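Local coordinates for protein quinoline 2-oxidoreductase large subunit (PDB 1T3Q) that forms the molybdenum-bearing large subunit of quinoline 2-oxidoreductase, a xanthine dehydrogenase family hydroxylase that uses a molybdopterin cytosine dinucleotide cofactor, at residues Ala149-Glu154 with Glu316-Thr321; Trp331-Glu336 with Ala359-Lys364; Asp387-Gln392 with Phe398-Arg403. One frame throughout, in Å; residues are numbered along the deposited sequence.

Interaction 1: residues Ala149-Glu154 with Glu316-Thr321. With SO4 (sulfate ion), chain K.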
ATOM      1  N   ALA B 149     -28.143  11.711 -40.710  1.00 26.93           N
ATOM      2  CA  ALA B 149     -27.100  11.315 -41.645  1.00 26.20           C
ATOM      3  C   ALA B 149     -26.776   9.833 -41.529  1.00 26.17           C
ATOM      4  O   ALA B 149     -26.543   9.164 -42.534  1.00 26.52           O
ATOM      5  CB  ALA B 149     -25.838  12.144 -41.403  1.00 26.59           C
ATOM      6  N   ALA B 150     -26.755   9.315 -40.306  1.00 25.04           N
ATOM      7  CA  ALA B 150     -26.444   7.905 -40.102  1.00 25.52           C
ATOM      8  C   ALA B 150     -27.499   7.000 -40.741  1.00 25.31           C
ATOM      9  O   ALA B 150     -27.185   5.939 -41.266  1.00 23.04           O
ATOM     10  CB  ALA B 150     -26.329   7.604 -38.611  1.00 24.39           C
ATOM     11  N   LEU B 151     -28.753   7.435 -40.704  1.00 27.53           N
ATOM     12  CA  LEU B 151     -29.851   6.650 -41.258  1.00 29.06           C
ATOM     13  C   LEU B 151     -30.115   6.878 -42.742  1.00 29.94           C
ATOM     14  O   LEU B 151     -30.580   5.972 -43.435  1.00 30.61           O
ATOM     15  CB  LEU B 151     -31.132   6.948 -40.475  1.00 29.07           C
ATOM     16  CG  LEU B 151     -31.743   5.894 -39.548  1.00 30.64           C
ATOM     17  CD1 LEU B 151     -30.711   4.902 -39.068  1.00 30.23           C
ATOM     18  CD2 LEU B 151     -32.394   6.616 -38.385  1.00 29.56           C
ATOM     19  N   GLU B 152     -29.820   8.073 -43.240  1.00 29.99           N
ATOM     20  CA  GLU B 152     -30.098   8.364 -44.641  1.00 33.43           C
ATOM     21  C   GLU B 152     -28.887   8.697 -45.508  1.00 35.15           C
ATOM     22  O   GLU B 152     -28.996   8.735 -46.733  1.00 37.22           O
ATOM     23  CB  GLU B 152     -31.110   9.511 -44.728  1.00 33.09           C
ATOM     24  N   GLY B 153     -27.739   8.930 -44.880  1.00 35.50           N
ATOM     25  CA  GLY B 153     -26.546   9.284 -45.631  1.00 35.87           C
ATOM     26  C   GLY B 153     -25.748   8.130 -46.207  1.00 36.70           C
ATOM     27  O   GLY B 153     -26.006   6.963 -45.908  1.00 37.10           O
ATOM     28  N   GLU B 154     -24.763   8.464 -47.036  1.00 37.04           N
ATOM     29  CA  GLU B 154     -23.916   7.461 -47.665  1.00 36.62           C
ATOM     30  C   GLU B 154     -22.711   7.110 -46.797  1.00 35.67           C
ATOM     31  O   GLU B 154     -22.220   5.982 -46.833  1.00 36.60           O
ATOM     32  CB  GLU B 154     -23.434   7.963 -49.030  1.00 37.42           C
ATOM     33  N   GLU B 316     -47.406   4.916 -28.982  1.00 20.67           N
ATOM     34  CA  GLU B 316     -46.479   4.598 -30.055  1.00 21.30           C
ATOM     35  C   GLU B 316     -45.177   5.347 -29.795  1.00 20.44           C
ATOM     36  O   GLU B 316     -45.202   6.510 -29.394  1.00 20.08           O
ATOM     37  CB  GLU B 316     -47.085   5.034 -31.386  1.00 23.86           C
ATOM     38  CG  GLU B 316     -46.197   4.832 -32.589  1.00 31.39           C
ATOM     39  CD  GLU B 316     -46.960   5.016 -33.889  1.00 37.03           C
ATOM     40  OE1 GLU B 316     -47.667   6.040 -34.023  1.00 39.61           O
ATOM     41  OE2 GLU B 316     -46.851   4.138 -34.773  1.00 40.69           O
ATOM     42  N   ASN B 317     -44.044   4.683 -30.000  1.00 20.14           N
ATOM     43  CA  ASN B 317     -42.761   5.348 -29.795  1.00 21.76           C
ATOM     44  C   ASN B 317     -41.649   4.806 -30.670  1.00 21.02           C
ATOM     45  O   ASN B 317     -41.340   3.616 -30.643  1.00 23.75           O
ATOM     46  CB  ASN B 317     -42.312   5.255 -28.334  1.00 19.46           C
ATOM     47  CG  ASN B 317     -41.109   6.154 -28.036  1.00 20.33           C
ATOM     48  OD1 ASN B 317     -40.132   5.725 -27.423  1.00 23.13           O
ATOM     49  ND2 ASN B 317     -41.187   7.407 -28.465  1.00 16.44           N
ATOM     50  N   ARG B 318     -41.057   5.699 -31.449  1.00 23.46           N
ATOM     51  CA  ARG B 318     -39.938   5.364 -32.321  1.00 22.27           C
ATOM     52  C   ARG B 318     -38.763   6.044 -31.625  1.00 21.20           C
ATOM     53  O   ARG B 318     -38.685   7.272 -31.581  1.00 21.28           O
ATOM     54  CB  ARG B 318     -40.162   5.954 -33.713  1.00 23.81           C
ATOM     55  CG  ARG B 318     -38.983   5.852 -34.670  1.00 28.37           C
ATOM     56  CD  ARG B 318     -39.352   6.504 -35.999  1.00 30.23           C
ATOM     57  NE  ARG B 318     -38.201   6.756 -36.862  1.00 33.19           N
ATOM     58  CZ  ARG B 318     -37.528   5.815 -37.514  1.00 33.84           C
ATOM     59  NH1 ARG B 318     -37.888   4.543 -37.412  1.00 35.28           N
ATOM     60  NH2 ARG B 318     -36.493   6.151 -38.270  1.00 33.76           N
ATOM     61  N   SER B 319     -37.875   5.243 -31.056  1.00 20.25           N
ATOM     62  CA  SER B 319     -36.735   5.766 -30.318  1.00 20.51           C
ATOM     63  C   SER B 319     -35.417   5.519 -31.043  1.00 19.49           C
ATOM     64  O   SER B 319     -35.107   4.389 -31.411  1.00 19.08           O
ATOM     65  CB  SER B 319     -36.702   5.117 -28.931  1.00 20.99           C
ATOM     66  OG  SER B 319     -35.708   5.693 -28.103  1.00 21.40           O
ATOM     67  N   ILE B 320     -34.640   6.581 -31.238  1.00 19.23           N
ATOM     68  CA  ILE B 320     -33.356   6.463 -31.921  1.00 18.97           C
ATOM     69  C   ILE B 320     -32.248   7.055 -31.058  1.00 19.31           C
ATOM     70  O   ILE B 320     -32.391   8.152 -30.518  1.00 19.79           O
ATOM     71  CB  ILE B 320     -33.366   7.203 -33.272  1.00 18.63           C
ATOM     72  CG1 ILE B 320     -34.589   6.783 -34.090  1.00 20.60           C
ATOM     73  CG2 ILE B 320     -32.088   6.881 -34.043  1.00 18.21           C
ATOM     74  CD1 ILE B 320     -34.837   7.650 -35.309  1.00 23.21           C
ATOM     75  N   THR B 321     -31.147   6.323 -30.940  1.00 19.12           N
ATOM     76  CA  THR B 321     -30.007   6.745 -30.136  1.00 19.45           C
ATOM     77  C   THR B 321     -28.793   7.099 -30.987  1.00 20.39           C
ATOM     78  O   THR B 321     -28.444   6.369 -31.921  1.00 19.74           O
ATOM     79  CB  THR B 321     -29.583   5.620 -29.153  1.00 20.66           C
ATOM     80  OG1 THR B 321     -30.626   5.393 -28.197  1.00 21.55           O
ATOM     81  CG2 THR B 321     -28.302   5.992 -28.419  1.00 22.31           C
TER
HETATM   82  S   SO4 K3101     -35.754   3.712 -40.983  1.00 59.62           S
HETATM   83  O1  SO4 K3101     -36.777   2.764 -41.469  1.00 60.20           O
HETATM   84  O2  SO4 K3101     -35.893   4.998 -41.696  1.00 61.12           O
HETATM   85  O3  SO4 K3101     -35.942   3.937 -39.541  1.00 60.55           O
HETATM   86  O4  SO4 K3101     -34.409   3.156 -41.222  1.00 59.83           O
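The guanidinium of Arg318 turns an edge to a sulfate ion, whose oxygen O3 lies in the guanidinium plane, while methyl CD2 of Leu151 comes up to the same flat group obliquely. Both terminal nitrogens hold the one oxygen. Arg318 NH2 donates to O3 over 2.6 Å with an N-H...O angle of 150°, and the bond from NH1 to O3, at 2.9 Å, is more bent. The sulfate, probably taken up from the crystallisation liquor, is also hydrogen-bonded to Arg168 NH1, so two arginines probably share in balancing its charge. The methyl of Leu151 stays farther off, with CD2 4.1 Å from Arg318 NH2, a van der Waals distance.

Arg318 gets there because its chain is extended from CG to NE, and CG stands opposite the backbone N (chi1 172°), carrying the charge well clear of the strand. Within the protein an arginine suits this place through long, weak ion pairs of its NE with Glu301 and its NH1 with Glu356.

Strand 312-322 belongs to a mixed beta-sheet, paired antiparallel with strand 298-306 and parallel with strand 352-360. Helix 147-152 packs at this sheet by its last turn, and the touching residues are few: only 82 Å² is buried, both sides summed. Ile320 supplies the apolar half. Its CD1 and Leu151 CD2 meet tip to tip at 4.1 Å, a light van der Waals touch between helix and sheet. A beta-branched residue such as Ile320 is at home in a strand, and it also packs beside Ile358 of the neighbouring strand. Leu151, its end divided between a hydrocarbon and a cation, additionally leans on Val360. With Leu151 CA and Ile320 CA 10.0 Å apart, the contact is made by side-chain ends.

Interaction 2: residues Trp331-Glu336 with Ala359-Lys364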
ATOM      1  N   TRP B 331     -22.207  -1.681 -21.286  1.00 19.60           N
ATOM      2  CA  TRP B 331     -23.596  -1.368 -21.628  1.00 19.55           C
ATOM      3  C   TRP B 331     -23.954  -1.295 -23.108  1.00 19.85           C
ATOM      4  O   TRP B 331     -25.087  -1.603 -23.481  1.00 18.97           O
ATOM      5  CB  TRP B 331     -24.008  -0.058 -20.946  1.00 19.81           C
ATOM      6  CG  TRP B 331     -23.463   0.047 -19.554  1.00 23.09           C
ATOM      7  CD1 TRP B 331     -22.579   0.979 -19.089  1.00 22.74           C
ATOM      8  CD2 TRP B 331     -23.688  -0.865 -18.472  1.00 23.73           C
ATOM      9  NE1 TRP B 331     -22.234   0.700 -17.790  1.00 22.13           N
ATOM     10  CE2 TRP B 331     -22.899  -0.425 -17.385  1.00 24.16           C
ATOM     11  CE3 TRP B 331     -24.476  -2.014 -18.317  1.00 26.60           C
ATOM     12  CZ2 TRP B 331     -22.872  -1.096 -16.157  1.00 25.22           C
ATOM     13  CZ3 TRP B 331     -24.450  -2.683 -17.095  1.00 26.87           C
ATOM     14  CH2 TRP B 331     -23.651  -2.220 -16.031  1.00 26.94           C
ATOM     15  N   THR B 332     -22.989  -0.889 -23.932  1.00 18.23           N
ATOM     16  CA  THR B 332     -23.165  -0.735 -25.378  1.00 17.80           C
ATOM     17  C   THR B 332     -24.168   0.365 -25.693  1.00 19.31           C
ATOM     18  O   THR B 332     -24.669   1.042 -24.792  1.00 18.70           O
ATOM     19  CB  THR B 332     -23.621  -2.059 -26.075  1.00 17.50           C
ATOM     20  OG1 THR B 332     -25.018  -2.289 -25.845  1.00 17.44           O
ATOM     21  CG2 THR B 332     -22.826  -3.242 -25.531  1.00 18.09           C
ATOM     22  N   GLN B 333     -24.456   0.549 -26.975  1.00 16.90           N
ATOM     23  CA  GLN B 333     -25.395   1.574 -27.388  1.00 17.05           C
ATOM     24  C   GLN B 333     -26.830   1.253 -26.965  1.00 17.18           C
ATOM     25  O   GLN B 333     -27.720   2.092 -27.091  1.00 18.39           O
ATOM     26  CB  GLN B 333     -25.303   1.780 -28.905  1.00 15.28           C
ATOM     27  CG  GLN B 333     -23.920   2.277 -29.328  1.00 18.44           C
ATOM     28  CD  GLN B 333     -23.815   2.624 -30.800  1.00 19.79           C
ATOM     29  OE1 GLN B 333     -22.750   3.029 -31.273  1.00 23.81           O
ATOM     30  NE2 GLN B 333     -24.907   2.469 -31.529  1.00 17.55           N
ATOM     31  N   LEU B 334     -27.045   0.049 -26.443  1.00 16.92           N
ATOM     32  CA  LEU B 334     -28.382  -0.348 -26.001  1.00 17.77           C
ATOM     33  C   LEU B 334     -28.724   0.336 -24.679  1.00 17.73           C
ATOM     34  O   LEU B 334     -29.859   0.262 -24.207  1.00 16.98           O
ATOM     35  CB  LEU B 334     -28.463  -1.867 -25.822  1.00 17.97           C
ATOM     36  CG  LEU B 334     -28.153  -2.740 -27.043  1.00 20.29           C
ATOM     37  CD1 LEU B 334     -28.546  -4.184 -26.738  1.00 20.29           C
ATOM     38  CD2 LEU B 334     -28.922  -2.226 -28.256  1.00 19.68           C
ATOM     39  N   VAL B 335     -27.737   1.020 -24.106  1.00 17.14           N
ATOM     40  CA  VAL B 335     -27.910   1.701 -22.826  1.00 16.96           C
ATOM     41  C   VAL B 335     -28.969   2.810 -22.862  1.00 17.63           C
ATOM     42  O   VAL B 335     -29.529   3.178 -21.828  1.00 18.72           O
ATOM     43  CB  VAL B 335     -26.547   2.272 -22.327  1.00 17.58           C
ATOM     44  CG1 VAL B 335     -26.151   3.484 -23.139  1.00 16.66           C
ATOM     45  CG2 VAL B 335     -26.621   2.593 -20.842  1.00 17.36           C
ATOM     46  N   GLU B 336     -29.257   3.337 -24.047  1.00 16.58           N
ATOM     47  CA  GLU B 336     -30.265   4.385 -24.166  1.00 16.53           C
ATOM     48  C   GLU B 336     -31.635   3.885 -24.647  1.00 18.06           C
ATOM     49  O   GLU B 336     -32.423   3.384 -23.849  1.00 17.49           O
ATOM     50  CB  GLU B 336     -29.756   5.510 -25.071  1.00 17.53           C
ATOM     51  CG  GLU B 336     -28.723   6.417 -24.382  1.00 18.39           C
ATOM     52  CD  GLU B 336     -29.355   7.333 -23.336  1.00 19.49           C
ATOM     53  OE1 GLU B 336     -28.636   7.788 -22.417  1.00 19.86           O
ATOM     54  OE2 GLU B 336     -30.567   7.615 -23.440  1.00 18.41           O
ATOM     55  N   ALA B 359     -30.354   2.073 -32.652  1.00 18.85           N
ATOM     56  CA  ALA B 359     -29.086   2.630 -32.189  1.00 18.39           C
ATOM     57  C   ALA B 359     -28.208   2.775 -33.423  1.00 19.92           C
ATOM     58  O   ALA B 359     -27.957   1.795 -34.124  1.00 20.80           O
ATOM     59  CB  ALA B 359     -28.425   1.687 -31.183  1.00 17.12           C
ATOM     60  N   VAL B 360     -27.752   3.991 -33.704  1.00 20.39           N
ATOM     61  CA  VAL B 360     -26.906   4.212 -34.871  1.00 21.15           C
ATOM     62  C   VAL B 360     -25.532   4.738 -34.513  1.00 21.96           C
ATOM     63  O   VAL B 360     -25.368   5.528 -33.576  1.00 20.77           O
ATOM     64  CB  VAL B 360     -27.549   5.198 -35.870  1.00 20.65           C
ATOM     65  CG1 VAL B 360     -28.858   4.628 -36.382  1.00 22.07           C
ATOM     66  CG2 VAL B 360     -27.774   6.560 -35.204  1.00 21.66           C
ATOM     67  N   ALA B 361     -24.540   4.289 -35.272  1.00 20.79           N
ATOM     68  CA  ALA B 361     -23.172   4.721 -35.064  1.00 21.57           C
ATOM     69  C   ALA B 361     -22.968   6.078 -35.721  1.00 22.08           C
ATOM     70  O   ALA B 361     -23.475   6.335 -36.817  1.00 22.70           O
ATOM     71  CB  ALA B 361     -22.208   3.698 -35.652  1.00 21.76           C
ATOM     72  N   THR B 362     -22.238   6.951 -35.036  1.00 20.11           N
ATOM     73  CA  THR B 362     -21.935   8.280 -35.540  1.00 18.57           C
ATOM     74  C   THR B 362     -20.471   8.517 -35.201  1.00 17.47           C
ATOM     75  O   THR B 362     -19.909   7.823 -34.355  1.00 18.12           O
ATOM     76  CB  THR B 362     -22.789   9.365 -34.847  1.00 19.67           C
ATOM     77  OG1 THR B 362     -22.553   9.324 -33.437  1.00 19.92           O
ATOM     78  CG2 THR B 362     -24.271   9.139 -35.111  1.00 19.10           C
ATOM     79  N   ASN B 363     -19.842   9.482 -35.859  1.00 18.89           N
ATOM     80  CA  ASN B 363     -18.444   9.751 -35.574  1.00 18.75           C
ATOM     81  C   ASN B 363     -18.302  10.718 -34.399  1.00 19.04           C
ATOM     82  O   ASN B 363     -17.913  11.873 -34.555  1.00 18.75           O
ATOM     83  CB  ASN B 363     -17.745  10.277 -36.828  1.00 18.85           C
ATOM     84  CG  ASN B 363     -17.577   9.193 -37.884  1.00 18.56           C
ATOM     85  OD1 ASN B 363     -18.193   9.241 -38.947  1.00 18.91           O
ATOM     86  ND2 ASN B 363     -16.756   8.196 -37.578  1.00 14.73           N
ATOM     87  N   LYS B 364     -18.640  10.207 -33.218  1.00 19.98           N
ATOM     88  CA  LYS B 364     -18.577  10.958 -31.968  1.00 18.33           C
ATOM     89  C   LYS B 364     -18.091   9.969 -30.928  1.00 20.04           C
ATOM     90  O   LYS B 364     -18.000   8.772 -31.205  1.00 19.47           O
ATOM     91  CB  LYS B 364     -19.968  11.456 -31.588  1.00 18.57           C
ATOM     92  CG  LYS B 364     -20.617  12.333 -32.640  1.00 17.67           C
ATOM     93  CD  LYS B 364     -22.055  12.668 -32.279  1.00 19.19           C
ATOM     94  CE  LYS B 364     -22.706  13.482 -33.390  1.00 18.77           C
ATOM     95  NZ  LYS B 364     -24.095  13.877 -33.072  1.00 18.93           N
TER
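Gln333 lies over Ala359, its CB 3.9 Å from the methyl CB of the alanine. An ST turn at Thr332 begins the bend that brings Gln333 here, and Ala359 lies on strand 352-360 of the mixed sheet in the molybdopterin cofactor-binding region. This is the close part of the contact: Gln333 CA and Ala359 CA are 6.1 Å apart, and a residue as small as alanine lets the glutamine lie near the strand. With CG set opposite its own carbonyl carbon (chi1 -63°) and the chain extended beyond, Gln333 runs along toward Val360 and Ala361, where its amide end rests among backbone atoms.

The far end is looser. Ala361 is met only lightly by the amide end, and from Thr362 onward the two segments diverge. This loose side is not a solvent face, for all the touching residues are buried; Val166 of strand 165-170 packs against both Gln333 and Ala361, and Lys364 turns to a salt bridge with Asp322.

The bend itself is fixed by two bonds within the loop. Val335 N reaches Thr332 O at 3.1 Å, and Leu334 N donates to Thr332 OG1 at 3.2 Å, nearly straight at 165°.

Interaction 3: residues Asp387-Gln392 with Phe398-Arg403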
ATOM      1  N   ASP B 387     -49.450  15.209 -19.572  1.00 19.80           N
ATOM      2  CA  ASP B 387     -49.884  16.509 -19.069  1.00 20.17           C
ATOM      3  C   ASP B 387     -50.638  17.263 -20.158  1.00 20.01           C
ATOM      4  O   ASP B 387     -51.609  17.968 -19.882  1.00 21.12           O
ATOM      5  CB  ASP B 387     -48.686  17.363 -18.626  1.00 20.92           C
ATOM      6  CG  ASP B 387     -48.279  17.115 -17.178  1.00 26.34           C
ATOM      7  OD1 ASP B 387     -47.447  17.894 -16.656  1.00 29.34           O
ATOM      8  OD2 ASP B 387     -48.777  16.155 -16.558  1.00 27.00           O
ATOM      9  N   ARG B 388     -50.177  17.125 -21.397  1.00 19.46           N
ATOM     10  CA  ARG B 388     -50.808  17.796 -22.524  1.00 20.72           C
ATOM     11  C   ARG B 388     -52.201  17.223 -22.760  1.00 21.11           C
ATOM     12  O   ARG B 388     -53.136  17.954 -23.086  1.00 21.42           O
ATOM     13  CB  ARG B 388     -49.968  17.621 -23.788  1.00 20.03           C
ATOM     14  CG  ARG B 388     -50.435  18.462 -24.964  1.00 19.25           C
ATOM     15  CD  ARG B 388     -49.560  18.226 -26.182  1.00 21.49           C
ATOM     16  NE  ARG B 388     -48.157  18.534 -25.911  1.00 18.11           N
ATOM     17  CZ  ARG B 388     -47.152  18.201 -26.714  1.00 21.31           C
ATOM     18  NH1 ARG B 388     -45.909  18.522 -26.388  1.00 19.90           N
ATOM     19  NH2 ARG B 388     -47.389  17.539 -27.841  1.00 19.15           N
ATOM     20  N   ALA B 389     -52.329  15.911 -22.603  1.00 20.52           N
ATOM     21  CA  ALA B 389     -53.613  15.244 -22.788  1.00 21.07           C
ATOM     22  C   ALA B 389     -54.575  15.731 -21.714  1.00 20.94           C
ATOM     23  O   ALA B 389     -55.745  15.983 -21.983  1.00 20.71           O
ATOM     24  CB  ALA B 389     -53.438  13.732 -22.689  1.00 21.88           C
ATOM     25  N   ALA B 390     -54.069  15.866 -20.494  1.00 21.43           N
ATOM     26  CA  ALA B 390     -54.890  16.327 -19.384  1.00 22.63           C
ATOM     27  C   ALA B 390     -55.440  17.716 -19.679  1.00 22.67           C
ATOM     28  O   ALA B 390     -56.645  17.939 -19.576  1.00 23.38           O
ATOM     29  CB  ALA B 390     -54.071  16.343 -18.090  1.00 21.08           C
ATOM     30  N   ARG B 391     -54.563  18.647 -20.050  1.00 23.56           N
ATOM     31  CA  ARG B 391     -54.997  20.010 -20.350  1.00 23.99           C
ATOM     32  C   ARG B 391     -56.036  20.030 -21.458  1.00 24.26           C
ATOM     33  O   ARG B 391     -56.986  20.807 -21.414  1.00 23.26           O
ATOM     34  CB  ARG B 391     -53.813  20.901 -20.759  1.00 24.48           C
ATOM     35  CG  ARG B 391     -52.979  21.421 -19.597  1.00 25.81           C
ATOM     36  CD  ARG B 391     -52.008  22.515 -20.066  1.00 25.28           C
ATOM     37  NE  ARG B 391     -51.074  22.011 -21.066  1.00 26.28           N
ATOM     38  CZ  ARG B 391     -49.978  21.319 -20.784  1.00 23.68           C
ATOM     39  NH1 ARG B 391     -49.193  20.898 -21.766  1.00 26.06           N
ATOM     40  NH2 ARG B 391     -49.650  21.070 -19.522  1.00 25.29           N
ATOM     41  N   GLN B 392     -55.851  19.176 -22.455  1.00 24.57           N
ATOM     42  CA  GLN B 392     -56.786  19.113 -23.566  1.00 25.57           C
ATOM     43  C   GLN B 392     -58.177  18.680 -23.099  1.00 24.75           C
ATOM     44  O   GLN B 392     -59.189  19.137 -23.629  1.00 25.04           O
ATOM     45  CB  GLN B 392     -56.254  18.147 -24.629  1.00 27.57           C
ATOM     46  CG  GLN B 392     -57.255  17.764 -25.698  1.00 31.15           C
ATOM     47  CD  GLN B 392     -56.654  16.832 -26.734  1.00 33.08           C
ATOM     48  OE1 GLN B 392     -57.350  15.998 -27.315  1.00 34.46           O
ATOM     49  NE2 GLN B 392     -55.358  16.980 -26.981  1.00 31.67           N
ATOM     50  N   PHE B 398     -52.871  15.188 -12.188  1.00 20.50           N
ATOM     51  CA  PHE B 398     -52.928  14.125 -11.201  1.00 21.26           C
ATOM     52  C   PHE B 398     -54.096  13.189 -11.490  1.00 21.06           C
ATOM     53  O   PHE B 398     -53.970  11.973 -11.367  1.00 21.97           O
ATOM     54  CB  PHE B 398     -53.068  14.705  -9.790  1.00 20.63           C
ATOM     55  CG  PHE B 398     -51.996  15.686  -9.439  1.00 20.78           C
ATOM     56  CD1 PHE B 398     -52.209  17.054  -9.583  1.00 21.70           C
ATOM     57  CD2 PHE B 398     -50.753  15.245  -9.002  1.00 21.25           C
ATOM     58  CE1 PHE B 398     -51.193  17.973  -9.300  1.00 20.37           C
ATOM     59  CE2 PHE B 398     -49.731  16.155  -8.717  1.00 20.82           C
ATOM     60  CZ  PHE B 398     -49.956  17.521  -8.869  1.00 19.68           C
ATOM     61  N   GLU B 399     -55.225  13.765 -11.886  1.00 20.35           N
ATOM     62  CA  GLU B 399     -56.427  12.984 -12.171  1.00 21.21           C
ATOM     63  C   GLU B 399     -56.281  12.072 -13.389  1.00 21.27           C
ATOM     64  O   GLU B 399     -56.703  10.918 -13.351  1.00 21.60           O
ATOM     65  CB  GLU B 399     -57.627  13.921 -12.358  1.00 22.48           C
ATOM     66  CG  GLU B 399     -58.962  13.230 -12.675  1.00 23.57           C
ATOM     67  CD  GLU B 399     -59.357  12.176 -11.653  1.00 27.01           C
ATOM     68  OE1 GLU B 399     -59.095  12.373 -10.447  1.00 26.85           O
ATOM     69  OE2 GLU B 399     -59.946  11.149 -12.053  1.00 28.62           O
ATOM     70  N   ILE B 400     -55.691  12.572 -14.471  1.00 21.09           N
ATOM     71  CA  ILE B 400     -55.544  11.723 -15.648  1.00 21.26           C
ATOM     72  C   ILE B 400     -54.645  10.525 -15.335  1.00 21.97           C
ATOM     73  O   ILE B 400     -54.819   9.443 -15.907  1.00 22.13           O
ATOM     74  CB  ILE B 400     -54.992  12.500 -16.866  1.00 21.66           C
ATOM     75  CG1 ILE B 400     -55.194  11.660 -18.134  1.00 21.59           C
ATOM     76  CG2 ILE B 400     -53.512  12.827 -16.672  1.00 20.21           C
ATOM     77  CD1 ILE B 400     -54.980  12.427 -19.424  1.00 23.22           C
ATOM     78  N   ARG B 401     -53.696  10.707 -14.421  1.00 20.31           N
ATOM     79  CA  ARG B 401     -52.811   9.616 -14.040  1.00 20.55           C
ATOM     80  C   ARG B 401     -53.542   8.585 -13.175  1.00 21.00           C
ATOM     81  O   ARG B 401     -53.322   7.386 -13.324  1.00 21.02           O
ATOM     82  CB  ARG B 401     -51.564  10.160 -13.329  1.00 19.43           C
ATOM     83  CG  ARG B 401     -50.590  10.835 -14.297  1.00 17.77           C
ATOM     84  CD  ARG B 401     -49.410  11.476 -13.581  1.00 19.10           C
ATOM     85  NE  ARG B 401     -48.383  11.959 -14.509  1.00 18.30           N
ATOM     86  CZ  ARG B 401     -48.475  13.058 -15.251  1.00 17.31           C
ATOM     87  NH1 ARG B 401     -49.557  13.824 -15.192  1.00 20.27           N
ATOM     88  NH2 ARG B 401     -47.467  13.402 -16.050  1.00 18.60           N
ATOM     89  N   ARG B 402     -54.418   9.045 -12.284  1.00 21.03           N
ATOM     90  CA  ARG B 402     -55.183   8.122 -11.443  1.00 22.80           C
ATOM     91  C   ARG B 402     -56.007   7.170 -12.304  1.00 23.07           C
ATOM     92  O   ARG B 402     -56.229   6.019 -11.936  1.00 23.46           O
ATOM     93  CB  ARG B 402     -56.159   8.872 -10.535  1.00 22.52           C
ATOM     94  CG  ARG B 402     -55.521   9.753  -9.493  1.00 25.00           C
ATOM     95  CD  ARG B 402     -56.568  10.233  -8.497  1.00 25.27           C
ATOM     96  NE  ARG B 402     -55.972  11.151  -7.535  1.00 28.72           N
ATOM     97  CZ  ARG B 402     -55.996  12.472  -7.653  1.00 26.72           C
ATOM     98  NH1 ARG B 402     -56.598  13.040  -8.688  1.00 26.12           N
ATOM     99  NH2 ARG B 402     -55.390  13.224  -6.744  1.00 28.12           N
ATOM    100  N   ARG B 403     -56.467   7.662 -13.447  1.00 22.77           N
ATOM    101  CA  ARG B 403     -57.295   6.865 -14.345  1.00 23.27           C
ATOM    102  C   ARG B 403     -56.532   5.877 -15.219  1.00 22.93           C
ATOM    103  O   ARG B 403     -57.144   5.077 -15.927  1.00 22.25           O
ATOM    104  CB  ARG B 403     -58.123   7.795 -15.237  1.00 22.66           C
ATOM    105  CG  ARG B 403     -58.989   8.761 -14.452  1.00 23.32           C
ATOM    106  CD  ARG B 403     -59.782   9.676 -15.359  1.00 23.55           C
ATOM    107  NE  ARG B 403     -60.605  10.601 -14.588  1.00 24.04           N
ATOM    108  CZ  ARG B 403     -61.517  11.408 -15.114  1.00 24.98           C
ATOM    109  NH1 ARG B 403     -62.218  12.214 -14.331  1.00 25.25           N
ATOM    110  NH2 ARG B 403     -61.732  11.407 -16.423  1.00 24.07           N
TER
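Asp387 and Arg401 join two consecutive helices, 375-393 and 397-402, which a short turn sets crosswise; the short segments make an angle of 107°, their axes approaching to 9.3 Å at the closest.

The charged interaction is a salt bridge in which both end nitrogens of Arg401 grip one carboxylate oxygen. Asp387 OD2 lies in the guanidinium plane, 2.8 Å from Arg401 NH1 and 3.1 Å from NH2. The two planes are 76° apart; NH2 reaches OD2 from above the carboxylate plane, while NH1 meets it nearly along the C-O direction. In this buried setting NH2 also bridges to Glu383, and NH1 bonds to Pro397 O. A methionine in place of Arg401 would probably leave the buried carboxylate of Asp387, and that of Glu383, without their shared counter-charge and Pro397 O without this donor.

The apolar interaction is carried by Ile400 against two alanines, whose small size lets the helices come close. With CG1 opposite the backbone N (chi1 -166°), Ile400 sends CD1 forward to 3.8 Å from Ala389 CB, alongside the backbone at Ala390 N. Its other branch, CG2, lies 3.8 Å from Ala390 CB.

Salt bridges within segment 398-403 tie Glu399 to two more arginines: OE1 takes Arg402 NH1, and OE2 receives Arg403 NE at 2.7 Å through its anti lone pair.

How the interactions relate
Interactions 1 and 2 are neighbours, their centres 12 Å apart, and meet where strands 312-322 and 352-360 lie side by side. Thr321 O and Val360 N, 3.1 Å apart, probably form a hydrogen bond between them, and helix 147-152 packs on Val360 from interaction 1. Interaction 3 lies apart, about 30 Å from interaction 1 and 34 Å from interaction 2 between centres, with nearest atoms about 11 and 19 Å away. Segment 331-336 also leads to the active site: Trp331, which takes no part in the contact with 359-364, meets the ring of Tyr545, which lines the molybdenum pocket. Between 359-364 and 387-392 the chain passes Tyr370 and Arg371 of that same pocket.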